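Local atomic coordinates of TarM (Staphylococcus aureus subsp. aureus 21178, PDB entry 4X7R), a protein that belongs by family to the GT-B-fold glycosyltransferases and holds uridine-5'-diphosphate in a pocket lined partly by its Rossmann-like C-terminal domain. Residues N348-E357 with R375-T383. The protein carries 1 engineered substitution. Sequence-based numbering, arbitrary orientation.
Sequences NAVKFHIYGE and RNVFLKGYT. With UDP (uridine-5'-diphosphate), chain E.
K380 lays its aliphatic chain across the rings of Y355 and H353 where strands 351-355 and 377-381 pair in parallel, a beta-alpha-beta unit crossing through helix 361-370 at one edge of this GT-B protein's Rossmann-like sheet. K380 CB sits over one face of the Y355 ring, 3.7 Å from the centroid, the two side chains alongside each other; the bend at chi3 (101°) brings NZ past the phenol to 3.6 Å from H353 CE1, with CD over a face of the imidazole. K351 comes to that ring at its edge and donates a weak hydrogen bond from NZ to H353 NE2, while its CE touches the F378 ring. On the other face of this strand pair, F352, I354, V377 and L379 are apolar: I354 CD1 meets V377 CG1 at 3.7 Å, and helix 333-346 packs on both, helix 361-370 on V377.

At the start of the pairing, N376 ND2 bonds N348 O at 2.7 Å and V350 O at 3.1 Å, both close to the amide plane, which fixes that group's rotation.

Further along, G356 N donates to G381 O, and the pairing runs into the uridine-5'-diphosphate pocket. Y382 lays one ring face against the uracil, its OH held by K59 and the K15 carbonyl. T383 reads the base edge with its backbone: N donates to UDP O4 at 2.9 Å, and O accepts from UDP N3 at 2.8 Å.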
# COMPACT_ATOMS: atom_id res chain seq x y z
N ASN A 348 11.82 -33.90 -6.83
CA ASN A 348 12.72 -33.14 -5.96
C ASN A 348 13.50 -32.02 -6.66
O ASN A 348 14.20 -31.26 -5.99
CB ASN A 348 13.68 -34.08 -5.21
CG ASN A 348 13.02 -35.26 -4.52
OD1 ASN A 348 12.62 -35.20 -3.36
ND2 ASN A 348 12.93 -36.38 -5.23
N ALA A 349 13.40 -31.93 -8.01
CA ALA A 349 14.12 -30.94 -8.82
C ALA A 349 13.43 -29.57 -8.89
O ALA A 349 14.09 -28.56 -9.14
CB ALA A 349 14.34 -31.48 -10.23
N VAL A 350 12.10 -29.55 -8.69
CA VAL A 350 11.29 -28.33 -8.75
C VAL A 350 11.55 -27.34 -7.59
O VAL A 350 11.48 -27.71 -6.42
CB VAL A 350 9.79 -28.62 -9.05
CG1 VAL A 350 9.21 -29.62 -8.07
CG2 VAL A 350 8.95 -27.34 -9.11
N LYS A 351 11.87 -26.09 -7.95
CA LYS A 351 12.16 -25.00 -7.03
C LYS A 351 10.96 -24.05 -6.93
O LYS A 351 10.27 -23.81 -7.92
CB LYS A 351 13.40 -24.20 -7.51
CG LYS A 351 14.74 -24.91 -7.33
CD LYS A 351 15.93 -24.03 -7.77
CE LYS A 351 16.30 -22.92 -6.79
NZ LYS A 351 17.16 -21.88 -7.41
N PHE A 352 10.73 -23.48 -5.73
CA PHE A 352 9.67 -22.52 -5.47
C PHE A 352 10.31 -21.24 -4.96
O PHE A 352 10.96 -21.24 -3.91
CB PHE A 352 8.62 -23.08 -4.49
CG PHE A 352 7.72 -24.16 -5.05
CD1 PHE A 352 8.19 -25.47 -5.19
CD2 PHE A 352 6.41 -23.89 -5.39
CE1 PHE A 352 7.36 -26.47 -5.72
CE2 PHE A 352 5.58 -24.90 -5.91
CZ PHE A 352 6.06 -26.18 -6.07
N HIS A 353 10.18 -20.16 -5.76
CA HIS A 353 10.72 -18.83 -5.45
C HIS A 353 9.58 -17.94 -4.99
O HIS A 353 8.70 -17.59 -5.79
CB HIS A 353 11.39 -18.21 -6.69
CG HIS A 353 12.70 -18.82 -7.08
ND1 HIS A 353 13.57 -18.16 -7.92
CD2 HIS A 353 13.24 -20.02 -6.74
CE1 HIS A 353 14.60 -18.97 -8.07
NE2 HIS A 353 14.45 -20.10 -7.38
N ILE A 354 9.59 -17.57 -3.70
CA ILE A 354 8.54 -16.75 -3.12
C ILE A 354 9.08 -15.36 -2.78
O ILE A 354 9.93 -15.22 -1.90
CB ILE A 354 7.85 -17.46 -1.91
CG1 ILE A 354 7.42 -18.91 -2.27
CG2 ILE A 354 6.66 -16.64 -1.39
CD1 ILE A 354 6.91 -19.75 -1.12
N TYR A 355 8.59 -14.33 -3.50
CA TYR A 355 8.99 -12.94 -3.31
C TYR A 355 7.97 -12.16 -2.53
O TYR A 355 6.76 -12.41 -2.65
CB TYR A 355 9.24 -12.25 -4.66
CG TYR A 355 10.51 -12.71 -5.36
CD1 TYR A 355 10.50 -13.82 -6.20
CD2 TYR A 355 11.71 -12.02 -5.19
CE1 TYR A 355 11.65 -14.23 -6.86
CE2 TYR A 355 12.87 -12.42 -5.85
CZ TYR A 355 12.84 -13.53 -6.68
OH TYR A 355 13.96 -13.94 -7.33
N GLY A 356 8.45 -11.18 -1.78
CA GLY A 356 7.62 -10.28 -0.99
C GLY A 356 7.96 -10.27 0.48
O GLY A 356 8.88 -10.97 0.92
N GLU A 357 7.23 -9.44 1.24
CA GLU A 357 7.38 -9.29 2.70
C GLU A 357 5.99 -9.12 3.29
O GLU A 357 5.06 -8.70 2.58
CB GLU A 357 8.23 -8.07 3.05
CG GLU A 357 9.66 -8.12 2.55
CD GLU A 357 10.40 -6.81 2.71
OE1 GLU A 357 9.75 -5.75 2.86
OE2 GLU A 357 11.65 -6.86 2.68
N ARG A 375 15.66 -26.80 0.86
CA ARG A 375 16.46 -27.07 -0.33
C ARG A 375 15.62 -26.86 -1.63
O ARG A 375 16.18 -26.93 -2.73
CB ARG A 375 16.99 -28.51 -0.27
CG ARG A 375 18.29 -28.74 -1.05
CD ARG A 375 18.45 -30.19 -1.49
NE ARG A 375 17.51 -30.55 -2.55
CZ ARG A 375 17.26 -31.80 -2.94
NH1 ARG A 375 17.88 -32.82 -2.35
NH2 ARG A 375 16.39 -32.04 -3.91
N ASN A 376 14.30 -26.59 -1.50
CA ASN A 376 13.41 -26.42 -2.65
C ASN A 376 12.55 -25.15 -2.63
O ASN A 376 12.14 -24.68 -3.69
CB ASN A 376 12.50 -27.64 -2.80
CG ASN A 376 13.24 -28.92 -3.11
OD1 ASN A 376 13.83 -29.56 -2.24
ND2 ASN A 376 13.20 -29.33 -4.37
N VAL A 377 12.26 -24.61 -1.44
CA VAL A 377 11.42 -23.42 -1.28
C VAL A 377 12.28 -22.27 -0.72
O VAL A 377 12.90 -22.43 0.34
CB VAL A 377 10.16 -23.71 -0.43
CG1 VAL A 377 9.28 -22.47 -0.31
CG2 VAL A 377 9.36 -24.87 -1.02
N PHE A 378 12.33 -21.13 -1.43
CA PHE A 378 13.17 -20.00 -1.05
C PHE A 378 12.44 -18.66 -0.92
O PHE A 378 11.92 -18.13 -1.90
CB PHE A 378 14.39 -19.89 -1.99
CG PHE A 378 15.18 -21.17 -2.12
CD1 PHE A 378 16.20 -21.47 -1.22
CD2 PHE A 378 14.90 -22.08 -3.13
CE1 PHE A 378 16.92 -22.66 -1.33
CE2 PHE A 378 15.62 -23.28 -3.23
CZ PHE A 378 16.63 -23.55 -2.34
N LEU A 379 12.43 -18.12 0.30
CA LEU A 379 11.84 -16.82 0.63
C LEU A 379 12.87 -15.76 0.19
O LEU A 379 13.82 -15.45 0.92
CB LEU A 379 11.52 -16.75 2.13
CG LEU A 379 10.07 -17.00 2.57
CD1 LEU A 379 9.44 -18.22 1.88
CD2 LEU A 379 9.98 -17.16 4.08
N LYS A 380 12.69 -15.27 -1.05
CA LYS A 380 13.59 -14.35 -1.74
C LYS A 380 13.45 -12.85 -1.45
O LYS A 380 14.15 -12.03 -2.06
CB LYS A 380 13.63 -14.66 -3.25
CG LYS A 380 14.18 -16.05 -3.56
CD LYS A 380 14.63 -16.20 -5.00
CE LYS A 380 16.13 -16.09 -5.14
NZ LYS A 380 16.57 -16.36 -6.53
N GLY A 381 12.60 -12.50 -0.48
CA GLY A 381 12.37 -11.10 -0.10
C GLY A 381 11.63 -10.28 -1.14
O GLY A 381 11.27 -10.80 -2.21
N TYR A 382 11.40 -8.99 -0.86
CA TYR A 382 10.70 -8.09 -1.77
C TYR A 382 11.51 -7.82 -3.03
O TYR A 382 12.73 -7.66 -2.97
CB TYR A 382 10.33 -6.75 -1.08
CG TYR A 382 9.36 -5.91 -1.88
CD1 TYR A 382 7.98 -6.06 -1.72
CD2 TYR A 382 9.81 -4.98 -2.81
CE1 TYR A 382 7.08 -5.29 -2.46
CE2 TYR A 382 8.92 -4.21 -3.55
CZ TYR A 382 7.56 -4.38 -3.38
OH TYR A 382 6.68 -3.63 -4.12
N THR A 383 10.82 -7.75 -4.18
CA THR A 383 11.45 -7.44 -5.46
C THR A 383 10.91 -6.13 -6.04
O THR A 383 9.69 -5.96 -6.14
CB THR A 383 11.44 -8.64 -6.42
OG1 THR A 383 12.19 -8.29 -7.58
CG2 THR A 383 10.02 -9.10 -6.81
N1 UDP E . 4.91 -6.71 -5.93
C2 UDP E . 6.21 -6.36 -6.25
N3 UDP E . 7.18 -7.04 -5.55
C4 UDP E . 7.00 -7.98 -4.56
C5 UDP E . 5.62 -8.25 -4.24
C6 UDP E . 4.64 -7.63 -4.92
O2 UDP E . 6.48 -5.52 -7.10
O4 UDP E . 7.99 -8.53 -4.05
C1' UDP E . 3.84 -6.16 -6.79
C2' UDP E . 3.46 -7.05 -7.97
O2' UDP E . 4.32 -6.83 -9.08
C3' UDP E . 2.03 -6.59 -8.25
C4' UDP E . 1.50 -6.22 -6.87
O4' UDP E . 2.66 -6.00 -6.03
O3' UDP E . 1.89 -5.52 -9.20
C5' UDP E . 0.59 -7.24 -6.25
O5' UDP E . -0.67 -7.15 -6.94
PA UDP E . -1.93 -8.11 -6.71
O1A UDP E . -3.12 -7.51 -7.35
O2A UDP E . -1.61 -9.49 -7.33
O3A UDP E . -2.16 -8.27 -5.17
PB UDP E . -2.32 -7.21 -3.98
O1B UDP E . -3.07 -6.00 -4.47
O2B UDP E . -0.94 -6.78 -3.46
O3B UDP E . -3.12 -7.85 -2.86